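P22 protein (Trypanosoma brucei, PDB 3JV1) is a cytochrome oxidase subunit II-specific RNA-editing accessory factor of the Mam33 family, probably working in the mitochondrion. Local coordinates at residues H51-E63 with I70-G82. Residues are numbered along the deposited sequence; the frame is centred on the assembly and turned at random.
Sequences HGDEEIILQLTGE and ITRTLDVLVVNGG
The carboxylate of Glu-54 reaches across to Val-78, its OE1 lying 3.4 Å from the valine CG1, while Glu-54 CG sits in plane at the edge of the His-51 ring. The same OE1 carries a salt bridge to Arg-148, which holds the carboxylate in place against the valine. Farther along, the Gln-59 side chain crosses that of Leu-77 obliquely, its amide OE1 3.6 Å from Leu-77 CD1, and the Asp-75 carboxylate meets the Thr-61 methyl.

Leu-58 packs alongside Val-76, with CD1 3.5 Å from CG2 and CD2 almost as near; the two side chains point the same way. Ile-56 pairs likewise with Val-78, and Leu-60 with Leu-74 continues the row. Branched aliphatics suit this face because helices 135-146 and 152-181 cover it.

Thr-73 lies on the other face, with Asp-75 and Gln-59, and its side chain crosses that of Thr-61, a residue of the bulge, at about a right angle. Each OG1 lies between its own backbone N and carbonyl carbon (chi1 57° for Thr-61, 54° for Thr-73), which lets the hydroxyls hydrogen-bond at 2.9 Å. A water bonded to Thr-61 OG1 also donates to Asp-75 OD1, extending this polar patch at the end of the face that holds Gln-59, Thr-73 and Asp-75.

Here the register slips by one residue. Thr-73 O accepts both Thr-61 N, at 2.8 Å, and, weakly, Gly-62 N, at 3.3 Å. Gly-62, at phi 153°, holds a backbone conformation in which a CB would press on the preceding carbonyl oxygen. Its own O takes Thr-73 N at 2.8 Å, restoring the pairing.

Elsewhere, paired backbone bonds join Glu-55 to Val-79, Ile-57 to Leu-77 and Gln-59 to Asp-75. The whole is an antiparallel beta hairpin with a classic bulge, the central strand pair of the helix-backed antiparallel sheet in this Mam33-family subunit.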
loop_
_atom_site.group_PDB
_atom_site.type_symbol
_atom_site.label_atom_id
_atom_site.label_comp_id
_atom_site.label_asym_id
_atom_site.label_seq_id
_atom_site.Cartn_x
_atom_site.Cartn_y
_atom_site.Cartn_z
ATOM N N HIS A 51 -11.031 -30.177 2.066
ATOM C CA HIS A 51 -11.414 -30.656 3.385
ATOM C C HIS A 51 -12.894 -30.961 3.223
ATOM O O HIS A 51 -13.749 -30.193 3.657
ATOM C CB HIS A 51 -11.213 -29.553 4.426
ATOM C CG HIS A 51 -11.506 -29.986 5.830
ATOM N ND1 HIS A 51 -10.683 -30.839 6.533
ATOM C CD2 HIS A 51 -12.530 -29.684 6.661
ATOM C CE1 HIS A 51 -11.187 -31.040 7.736
ATOM N NE2 HIS A 51 -12.307 -30.351 7.839
ATOM N N GLY A 52 -13.196 -32.079 2.572
ATOM C CA GLY A 52 -14.584 -32.407 2.334
ATOM C C GLY A 52 -15.102 -31.410 1.317
ATOM O O GLY A 52 -14.496 -31.234 0.259
ATOM N N ASP A 53 -16.205 -30.738 1.626
ATOM C CA ASP A 53 -16.753 -29.761 0.699
ATOM C C ASP A 53 -15.996 -28.433 0.707
ATOM O O ASP A 53 -16.193 -27.601 -0.176
ATOM C CB ASP A 53 -18.225 -29.490 1.009
ATOM C CG ASP A 53 -19.106 -30.692 0.762
ATOM O OD1 ASP A 53 -19.020 -31.662 1.539
ATOM O OD2 ASP A 53 -19.883 -30.668 -0.215
ATOM N N GLU A 54 -15.140 -28.218 1.700
ATOM C CA GLU A 54 -14.409 -26.961 1.746
ATOM C C GLU A 54 -13.054 -27.045 1.072
ATOM O O GLU A 54 -12.502 -28.124 0.876
ATOM C CB GLU A 54 -14.196 -26.488 3.189
ATOM C CG GLU A 54 -14.764 -27.385 4.273
ATOM C CD GLU A 54 -14.475 -26.860 5.669
ATOM O OE1 GLU A 54 -13.296 -26.634 5.995
ATOM O OE2 GLU A 54 -15.427 -26.674 6.448
ATOM N N GLU A 55 -12.532 -25.888 0.696
ATOM C CA GLU A 55 -11.205 -25.831 0.113
ATOM C C GLU A 55 -10.434 -24.927 1.057
ATOM O O GLU A 55 -10.967 -23.925 1.527
ATOM C CB GLU A 55 -11.217 -25.227 -1.288
ATOM C CG GLU A 55 -9.817 -25.218 -1.910
ATOM C CD GLU A 55 -9.792 -24.614 -3.286
ATOM O OE1 GLU A 55 -10.326 -23.501 -3.450
ATOM O OE2 GLU A 55 -9.234 -25.246 -4.205
ATOM N N ILE A 56 -9.202 -25.303 1.369
ATOM C CA ILE A 56 -8.375 -24.515 2.266
ATOM C C ILE A 56 -7.271 -23.926 1.396
ATOM O O ILE A 56 -6.574 -24.661 0.698
ATOM C CB ILE A 56 -7.743 -25.394 3.366
ATOM C CG1 ILE A 56 -8.781 -26.381 3.929
ATOM C CG2 ILE A 56 -7.158 -24.506 4.461
ATOM C CD1 ILE A 56 -10.013 -25.750 4.533
ATOM N N ILE A 57 -7.121 -22.607 1.433
ATOM C CA ILE A 57 -6.119 -21.941 0.615
ATOM C C ILE A 57 -5.146 -21.131 1.459
ATOM O O ILE A 57 -5.557 -20.352 2.326
ATOM C CB ILE A 57 -6.785 -21.004 -0.399
ATOM C CG1 ILE A 57 -7.723 -21.811 -1.296
ATOM C CG2 ILE A 57 -5.730 -20.283 -1.218
ATOM C CD1 ILE A 57 -8.526 -20.972 -2.263
ATOM N N LEU A 58 -3.858 -21.345 1.203
ATOM C CA LEU A 58 -2.783 -20.654 1.900
ATOM C C LEU A 58 -2.085 -19.748 0.898
ATOM O O LEU A 58 -1.524 -20.234 -0.079
ATOM C CB LEU A 58 -1.767 -21.662 2.442
ATOM C CG LEU A 58 -1.902 -22.281 3.832
ATOM C CD1 LEU A 58 -1.186 -21.406 4.846
ATOM C CD2 LEU A 58 -3.369 -22.483 4.188
ATOM N N GLN A 59 -2.113 -18.443 1.143
ATOM C CA GLN A 59 -1.470 -17.483 0.243
ATOM C C GLN A 59 -0.484 -16.629 1.026
ATOM O O GLN A 59 -0.900 -15.873 1.908
ATOM C CB GLN A 59 -2.504 -16.535 -0.385
ATOM C CG GLN A 59 -3.776 -17.182 -0.879
ATOM C CD GLN A 59 -4.784 -16.161 -1.384
ATOM O OE1 GLN A 59 -5.091 -15.184 -0.699
ATOM N NE2 GLN A 59 -5.310 -16.388 -2.583
ATOM N N LEU A 60 0.808 -16.742 0.722
ATOM C CA LEU A 60 1.811 -15.922 1.406
ATOM C C LEU A 60 1.546 -14.487 0.989
ATOM O O LEU A 60 1.276 -14.228 -0.180
ATOM C CB LEU A 60 3.226 -16.310 0.981
ATOM C CG LEU A 60 3.898 -17.517 1.639
ATOM C CD1 LEU A 60 4.323 -17.145 3.043
ATOM C CD2 LEU A 60 2.961 -18.706 1.646
ATOM N N THR A 61 1.611 -13.558 1.938
ATOM C CA THR A 61 1.351 -12.163 1.623
ATOM C C THR A 61 2.540 -11.239 1.871
ATOM O O THR A 61 2.479 -10.049 1.559
ATOM C CB THR A 61 0.127 -11.626 2.410
ATOM O OG1 THR A 61 0.342 -11.802 3.811
ATOM C CG2 THR A 61 -1.136 -12.357 2.005
ATOM N N GLY A 62 3.621 -11.773 2.433
ATOM C CA GLY A 62 4.784 -10.942 2.670
ATOM C C GLY A 62 5.683 -11.350 3.817
ATOM O O GLY A 62 5.497 -12.398 4.438
ATOM N N GLU A 63 6.678 -10.505 4.069
ATOM C CA GLU A 63 7.660 -10.679 5.137
ATOM C C GLU A 63 7.658 -9.302 5.784
ATOM O O GLU A 63 7.597 -8.301 5.075
ATOM C CB GLU A 63 9.040 -10.979 4.551
ATOM C CG GLU A 63 9.071 -12.134 3.555
ATOM C CD GLU A 63 8.302 -11.836 2.274
ATOM O OE1 GLU A 63 8.603 -10.816 1.619
ATOM O OE2 GLU A 63 7.398 -12.623 1.920
ATOM N N ILE A 70 13.112 -13.992 11.067
ATOM C CA ILE A 70 12.263 -13.755 9.902
ATOM C C ILE A 70 10.812 -14.173 10.143
ATOM O O ILE A 70 10.537 -15.339 10.429
ATOM C CB ILE A 70 12.788 -14.537 8.679
ATOM C CG1 ILE A 70 14.295 -14.305 8.522
ATOM C CG2 ILE A 70 12.038 -14.102 7.424
ATOM C CD1 ILE A 70 14.962 -15.200 7.492
ATOM N N THR A 71 9.889 -13.219 10.028
ATOM C CA THR A 71 8.472 -13.509 10.217
ATOM C C THR A 71 7.716 -13.292 8.907
ATOM O O THR A 71 7.823 -12.235 8.282
ATOM C CB THR A 71 7.846 -12.619 11.322
ATOM O OG1 THR A 71 7.914 -11.245 10.933
ATOM C CG2 THR A 71 8.589 -12.798 12.631
ATOM N N ARG A 72 6.959 -14.301 8.489
ATOM C CA ARG A 72 6.195 -14.225 7.248
ATOM C C ARG A 72 4.697 -14.057 7.495
ATOM O O ARG A 72 4.159 -14.558 8.480
ATOM C CB ARG A 72 6.424 -15.487 6.417
ATOM C CG ARG A 72 7.882 -15.759 6.085
ATOM C CD ARG A 72 8.064 -17.096 5.385
ATOM N NE ARG A 72 9.457 -17.333 5.006
ATOM C CZ ARG A 72 10.475 -17.361 5.863
ATOM N NH1 ARG A 72 10.260 -17.164 7.157
ATOM N NH2 ARG A 72 11.707 -17.594 5.430
ATOM N N THR A 73 4.031 -13.336 6.604
ATOM C CA THR A 73 2.599 -13.142 6.726
ATOM C C THR A 73 1.910 -13.930 5.624
ATOM O O THR A 73 2.432 -14.075 4.521
ATOM C CB THR A 73 2.190 -11.657 6.589
ATOM O OG1 THR A 73 2.704 -11.130 5.363
ATOM C CG2 THR A 73 2.715 -10.836 7.759
ATOM N N LEU A 74 0.737 -14.454 5.936
ATOM C CA LEU A 74 -0.026 -15.207 4.964
ATOM C C LEU A 74 -1.486 -15.197 5.355
ATOM O O LEU A 74 -1.828 -14.922 6.499
ATOM C CB LEU A 74 0.498 -16.645 4.864
ATOM C CG LEU A 74 0.726 -17.460 6.138
ATOM C CD1 LEU A 74 -0.585 -18.024 6.650
ATOM C CD2 LEU A 74 1.691 -18.606 5.835
ATOM N N ASP A 75 -2.343 -15.468 4.381
ATOM C CA ASP A 75 -3.774 -15.536 4.605
ATOM C C ASP A 75 -4.175 -16.990 4.452
ATOM O O ASP A 75 -3.671 -17.696 3.578
ATOM C CB ASP A 75 -4.550 -14.735 3.560
ATOM C CG ASP A 75 -4.538 -13.247 3.823
ATOM O OD1 ASP A 75 -4.163 -12.827 4.935
ATOM O OD2 ASP A 75 -4.924 -12.499 2.906
ATOM N N VAL A 76 -5.083 -17.433 5.305
ATOM C CA VAL A 76 -5.589 -18.783 5.228
ATOM C C VAL A 76 -7.082 -18.640 4.982
ATOM O O VAL A 76 -7.803 -18.078 5.804
ATOM C CB VAL A 76 -5.337 -19.556 6.529
ATOM C CG1 VAL A 76 -6.188 -20.825 6.564
ATOM C CG2 VAL A 76 -3.865 -19.928 6.616
ATOM N N LEU A 77 -7.541 -19.117 3.834
ATOM C CA LEU A 77 -8.963 -19.035 3.525
ATOM C C LEU A 77 -9.625 -20.404 3.591
ATOM O O LEU A 77 -9.066 -21.402 3.131
ATOM C CB LEU A 77 -9.190 -18.442 2.133
ATOM C CG LEU A 77 -8.705 -17.016 1.846
ATOM C CD1 LEU A 77 -7.221 -17.022 1.517
ATOM C CD2 LEU A 77 -9.495 -16.451 0.675
ATOM N N VAL A 78 -10.808 -20.445 4.192
ATOM C CA VAL A 78 -11.585 -21.671 4.282
ATOM C C VAL A 78 -12.848 -21.311 3.524
ATOM O O VAL A 78 -13.649 -20.501 3.985
ATOM C CB VAL A 78 -11.900 -22.048 5.742
ATOM C CG1 VAL A 78 -12.754 -23.318 5.776
ATOM C CG2 VAL A 78 -10.594 -22.270 6.506
ATOM N N VAL A 79 -12.996 -21.898 2.340
ATOM C CA VAL A 79 -14.115 -21.605 1.458
ATOM C C VAL A 79 -15.119 -22.737 1.354
ATOM O O VAL A 79 -14.760 -23.889 1.124
ATOM C CB VAL A 79 -13.596 -21.264 0.040
ATOM C CG1 VAL A 79 -14.719 -20.679 -0.813
ATOM C CG2 VAL A 79 -12.428 -20.291 0.143
ATOM N N ASN A 80 -16.389 -22.388 1.496
ATOM C CA ASN A 80 -17.465 -23.367 1.437
ATOM C C ASN A 80 -18.788 -22.648 1.191
ATOM O O ASN A 80 -19.069 -21.613 1.801
ATOM C CB ASN A 80 -17.511 -24.148 2.758
ATOM C CG ASN A 80 -18.393 -25.377 2.685
ATOM O OD1 ASN A 80 -18.590 -25.944 1.615
ATOM N ND2 ASN A 80 -18.910 -25.811 3.830
ATOM N N GLY A 81 -19.587 -23.191 0.277
ATOM C CA GLY A 81 -20.884 -22.609 -0.030
ATOM C C GLY A 81 -20.863 -21.170 -0.511
ATOM O O GLY A 81 -21.775 -20.405 -0.212
ATOM N N GLY A 82 -19.827 -20.790 -1.244
ATOM C CA GLY A 82 -19.748 -19.430 -1.746
ATOM C C GLY A 82 -19.314 -18.381 -0.738
ATOM O O GLY A 82 -19.362 -17.185 -1.027
HETATM O O HOH W 1 -1.877 -11.656 5.282
#